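Local coordinates for uncharacterized conserved protein (Methanopyrus kandleri AV19, PDB 2QYA) that is of unknown function, a conserved archaeal protein of the DUF424 family that forms a two-chain assembly in the crystal, at residues Leu8-Thr13 with Val17-Cys22; Ser83-Val86 with Leu90-Glu93. The protein carries 2 engineered substitutions. All coordinates share one frame; numbering follows the deposited sequence.

Contact 1: residues Leu8-Thr13 with Val17-Cys22; sequences LNIHGT and VVLALC
Asn-9 and Ala-20 face each other as an antiparallel hydrogen-bonded pair, each backbone N giving its hydrogen to the other's O at 2.8 Å. His-11 and Val-18 form a second such pair, with His-11 N to Val-18 O at 3.0 Å and Val-18 N to His-11 O at 2.9 Å. CA-H groups of Leu-8, Ile-10 and Val-17 also contact carbonyl oxygens across the strands, the shortest being Ile-10 CA to Val-18 O at 3.2 Å. The shortest CA-CA separation is at Gly-12, whose CA is 4.1 Å from Val-17 CA; a beta carbon there would probably sit tight against Val-17 CG2.

On the face carrying Leu-8, Ile-10, Val-17, Leu-19 and Leu-21, the contact is apolar. Leu-19 lies alongside Ile-10, its CD2 branch packed 3.6 Å from Ile-10 CG1 and also touching CG2 and CD1. Ile-10 CG2, set anti to the backbone N, slants across to Val-17 CG1 at 4.0 Å. At the other end, Leu-8 swings its CG away from its own N (chi1 179°), bringing CD1 to 3.9 Å from Leu-21 CD2, the two side chains running side by side. Helix 52-66 lies over this face, with Ile-59 against Leu-8 and Ala-62 against Leu-19, and Ala-81 of helix 79-87 meets Leu-21.

Asn-9, His-11, Val-18 and Ala-20 occupy the other face. There the His-11 ring stacks on His-11 of the second subunit, and Asn-9 packs on Thr-13 of that subunit, placing the strand at the dimer interface. Strand 71-77 runs parallel along the far edge of 16-23, bonding to Val-17 and Leu-19. The pair is thus a beta hairpin built into a mixed sheet, backed by both helices on one face, with Asn-9 and His-11 meeting the second subunit on the other.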
loop_
_atom_site.group_PDB
_atom_site.type_symbol
_atom_site.label_atom_id
_atom_site.label_comp_id
_atom_site.label_asym_id
_atom_site.label_seq_id
_atom_site.Cartn_x
_atom_site.Cartn_y
_atom_site.Cartn_z
ATOM N N LEU A 8 3.305 13.049 -7.638
ATOM C CA LEU A 8 3.833 11.743 -7.258
ATOM C C LEU A 8 4.012 11.684 -5.741
ATOM O O LEU A 8 4.688 12.527 -5.125
ATOM C CB LEU A 8 5.133 11.431 -7.986
ATOM C CG LEU A 8 5.878 10.117 -7.717
ATOM C CD1 LEU A 8 5.040 8.845 -7.930
ATOM C CD2 LEU A 8 7.077 10.064 -8.632
ATOM N N ASN A 9 3.366 10.685 -5.150
ATOM C CA ASN A 9 3.370 10.491 -3.728
ATOM C C ASN A 9 3.821 9.058 -3.515
ATOM O O ASN A 9 3.105 8.134 -3.912
ATOM C CB ASN A 9 1.968 10.770 -3.189
ATOM C CG ASN A 9 1.867 10.655 -1.649
ATOM O OD1 ASN A 9 2.877 10.557 -0.941
ATOM N ND2 ASN A 9 0.625 10.653 -1.141
ATOM N N ILE A 10 5.026 8.890 -2.953
ATOM C CA ILE A 10 5.626 7.587 -2.626
ATOM C C ILE A 10 5.795 7.410 -1.111
ATOM O O ILE A 10 6.492 8.204 -0.458
ATOM C CB ILE A 10 7.032 7.410 -3.229
ATOM C CG1 ILE A 10 7.009 7.487 -4.767
ATOM C CG2 ILE A 10 7.682 6.084 -2.721
ATOM C CD1 ILE A 10 8.404 7.510 -5.436
ATOM N N HIS A 11 5.183 6.365 -0.563
ATOM C CA HIS A 11 5.334 6.018 0.841
ATOM C C HIS A 11 5.517 4.502 1.014
ATOM O O HIS A 11 4.801 3.709 0.405
ATOM C CB HIS A 11 4.118 6.479 1.633
ATOM C CG HIS A 11 4.383 6.589 3.093
ATOM N ND1 HIS A 11 5.097 7.634 3.639
ATOM C CD2 HIS A 11 4.091 5.758 4.119
ATOM C CE1 HIS A 11 5.212 7.456 4.943
ATOM N NE2 HIS A 11 4.615 6.322 5.259
ATOM N N GLY A 12 6.496 4.117 1.827
ATOM C CA GLY A 12 6.719 2.725 2.156
ATOM C C GLY A 12 6.387 2.437 3.613
ATOM O O GLY A 12 6.840 3.162 4.505
ATOM N N THR A 13 5.601 1.378 3.848
ATOM C CA THR A 13 5.292 0.908 5.186
ATOM C C THR A 13 5.075 -0.607 5.215
ATOM O O THR A 13 4.486 -1.164 4.295
ATOM C CB THR A 13 4.087 1.648 5.793
ATOM O OG1 THR A 13 3.183 2.047 4.747
ATOM C CG2 THR A 13 4.600 2.911 6.513
ATOM N N VAL A 17 5.264 -0.655 -0.746
ATOM C CA VAL A 17 5.584 0.707 -1.215
ATOM C C VAL A 17 4.458 1.077 -2.155
ATOM O O VAL A 17 4.169 0.354 -3.121
ATOM C CB VAL A 17 6.944 0.798 -1.947
ATOM C CG1 VAL A 17 7.140 2.172 -2.600
ATOM C CG2 VAL A 17 8.083 0.521 -1.019
ATOM N N VAL A 18 3.792 2.170 -1.827
ATOM C CA VAL A 18 2.775 2.729 -2.666
ATOM C C VAL A 18 3.328 3.921 -3.450
ATOM O O VAL A 18 3.849 4.905 -2.867
ATOM C CB VAL A 18 1.503 3.151 -1.877
ATOM C CG1 VAL A 18 0.335 3.390 -2.847
ATOM C CG2 VAL A 18 1.067 2.048 -0.894
ATOM N N LEU A 19 3.211 3.822 -4.774
ATOM C CA LEU A 19 3.498 4.918 -5.668
ATOM C C LEU A 19 2.160 5.381 -6.195
ATOM O O LEU A 19 1.476 4.641 -6.922
ATOM C CB LEU A 19 4.420 4.486 -6.807
ATOM C CG LEU A 19 5.592 3.520 -6.552
ATOM C CD1 LEU A 19 6.370 3.198 -7.828
ATOM C CD2 LEU A 19 6.525 4.040 -5.524
ATOM N N ALA A 20 1.746 6.574 -5.762
ATOM C CA ALA A 20 0.497 7.168 -6.213
ATOM C C ALA A 20 0.750 8.381 -7.128
ATOM O O ALA A 20 1.555 9.258 -6.820
ATOM C CB ALA A 20 -0.397 7.556 -5.033
ATOM N N LEU A 21 0.036 8.423 -8.238
ATOM C CA LEU A 21 0.217 9.470 -9.231
ATOM C C LEU A 21 -1.136 10.076 -9.426
ATOM O O LEU A 21 -2.127 9.350 -9.502
ATOM C CB LEU A 21 0.709 8.888 -10.554
ATOM C CG LEU A 21 2.131 8.362 -10.623
ATOM C CD1 LEU A 21 2.168 7.136 -11.512
ATOM C CD2 LEU A 21 3.041 9.428 -11.184
ATOM N N CYS A 22 -1.194 11.397 -9.495
ATOM C CA CYS A 22 -2.462 12.069 -9.745
ATOM C C CYS A 22 -2.207 13.292 -10.609
ATOM O O CYS A 22 -1.232 14.021 -10.365
ATOM C CB CYS A 22 -3.081 12.492 -8.413
ATOM S SG CYS A 22 -4.753 13.118 -8.432
#

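Contact 2: residues Ser83-Val86 with Leu90-Glu93; sequences SVVV and LARE
Leu-90 N donates to Val-85 O at 3.1 Å, with an N-H...O angle of 155°; the donor sits almost in line with the C=O bond. This is the one hydrogen bond between 83-86 and 90-93, and it reaches five residues back to a carbonyl in the last turn of helix 79-87. A weaker backbone link follows, the CA-H of Val-86 pointing at Ala-91 O over 3.4 Å. They lie where the chain, after the C-terminal end of helix 79-87, bends across the last turn on its way to strand 97-98.

The apolar contacts rest on two valines. Val-85 CG1, anti to the backbone N (chi1 179°), touches Leu-90 CB at 3.8 Å and Ala-91 CB at 3.9 Å, and the side chains of Val-85 and Leu-90 cross at about a right angle. Both continue inward onto Met-107 of strand 103-109. Val-86 lies nearer the surface: its CG1 meets the aliphatic CG of Glu-93 at 3.6 Å, while both methyls border Ala-91 O. Were Val-86 cut back to alanine, the methylene stem of Glu-93 would probably lose its apolar partner and be freer to shift.

Among charged groups, the CB of Arg-92 points away from 83-86, and its NE forms a salt bridge with Asp-94.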
loop_
_atom_site.group_PDB
_atom_site.type_symbol
_atom_site.label_atom_id
_atom_site.label_comp_id
_atom_site.label_asym_id
_atom_site.label_seq_id
_atom_site.Cartn_x
_atom_site.Cartn_y
_atom_site.Cartn_z
ATOM N N SER A 83 -0.623 7.944 -18.470
ATOM C CA SER A 83 0.358 8.009 -19.552
ATOM C C SER A 83 1.762 7.878 -18.992
ATOM O O SER A 83 2.645 7.347 -19.649
ATOM C CB SER A 83 0.199 9.310 -20.361
ATOM O OG SER A 83 0.996 10.345 -19.807
ATOM N N VAL A 84 1.956 8.352 -17.761
ATOM C CA VAL A 84 3.211 8.142 -17.033
ATOM C C VAL A 84 3.447 6.662 -16.777
ATOM O O VAL A 84 4.560 6.170 -16.949
ATOM C CB VAL A 84 3.243 8.913 -15.670
ATOM C CG1 VAL A 84 4.436 8.449 -14.813
ATOM C CG2 VAL A 84 3.321 10.434 -15.909
ATOM N N VAL A 85 2.409 5.955 -16.334
ATOM C CA VAL A 85 2.554 4.526 -16.054
ATOM C C VAL A 85 2.921 3.763 -17.342
ATOM O O VAL A 85 3.798 2.899 -17.318
ATOM C CB VAL A 85 1.292 3.947 -15.383
ATOM C CG1 VAL A 85 1.471 2.455 -15.127
ATOM C CG2 VAL A 85 0.987 4.696 -14.072
ATOM N N VAL A 86 2.275 4.126 -18.456
ATOM C CA VAL A 86 2.546 3.546 -19.787
ATOM C C VAL A 86 3.974 3.888 -20.207
ATOM O O VAL A 86 4.746 3.012 -20.641
ATOM C CB VAL A 86 1.517 4.050 -20.896
ATOM C CG1 VAL A 86 1.859 3.511 -22.311
ATOM C CG2 VAL A 86 0.129 3.679 -20.565
ATOM N N LEU A 90 5.214 0.117 -17.669
ATOM C CA LEU A 90 4.638 -0.647 -16.588
ATOM C C LEU A 90 3.279 -1.231 -16.967
ATOM O O LEU A 90 2.849 -2.240 -16.400
ATOM C CB LEU A 90 4.523 0.239 -15.339
ATOM C CG LEU A 90 5.496 0.107 -14.142
ATOM C CD1 LEU A 90 6.779 -0.678 -14.377
ATOM C CD2 LEU A 90 5.797 1.484 -13.570
ATOM N N ALA A 91 2.614 -0.587 -17.921
ATOM C CA ALA A 91 1.299 -1.000 -18.390
ATOM C C ALA A 91 1.170 -0.669 -19.874
ATOM O O ALA A 91 1.823 0.267 -20.342
ATOM C CB ALA A 91 0.208 -0.305 -17.595
ATOM N N ARG A 92 0.353 -1.448 -20.602
ATOM C CA ARG A 92 -0.002 -1.143 -21.997
ATOM C C ARG A 92 -1.125 -0.117 -22.012
ATOM O O ARG A 92 -1.957 -0.070 -21.100
ATOM C CB ARG A 92 -0.496 -2.388 -22.761
ATOM C CG ARG A 92 0.481 -3.582 -22.907
ATOM C CD ARG A 92 -0.127 -4.680 -23.844
ATOM N NE ARG A 92 -1.511 -5.041 -23.490
ATOM C CZ ARG A 92 -1.868 -6.074 -22.712
ATOM N NH1 ARG A 92 -0.952 -6.886 -22.190
ATOM N NH2 ARG A 92 -3.153 -6.301 -22.447
ATOM N N GLU A 93 -1.175 0.688 -23.063
ATOM C CA GLU A 93 -2.229 1.677 -23.184
ATOM C C GLU A 93 -3.594 1.053 -23.010
ATOM O O GLU A 93 -4.448 1.648 -22.359
ATOM C CB GLU A 93 -2.135 2.448 -24.512
ATOM C CG GLU A 93 -0.854 3.289 -24.610
ATOM C CD GLU A 93 -0.861 4.275 -25.769
ATOM O OE1 GLU A 93 0.103 4.232 -26.586
ATOM O OE2 GLU A 93 -1.835 5.072 -25.868
#

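Contact 1 closes before contact 2 opens along the chain, and their centres lie 16 Å apart, yet the two touch through Leu-21. Its CD1 packs 3.7 Å from Val-85 CG2, and its CD2 lies 4.0 Å from Val-84 CG1, so the hairpin strand 17-22 meets the helical segment 83-86 directly. Val-85 turns CG2 to Leu-21 and CG1 to Leu-90 and Ala-91. Helix 52-66 is shared as well: Ile-59 touches both Leu-8 and Leu-90. Contact 1 also reaches the second subunit, whereas contact 2 is met by no other chain of the assembly.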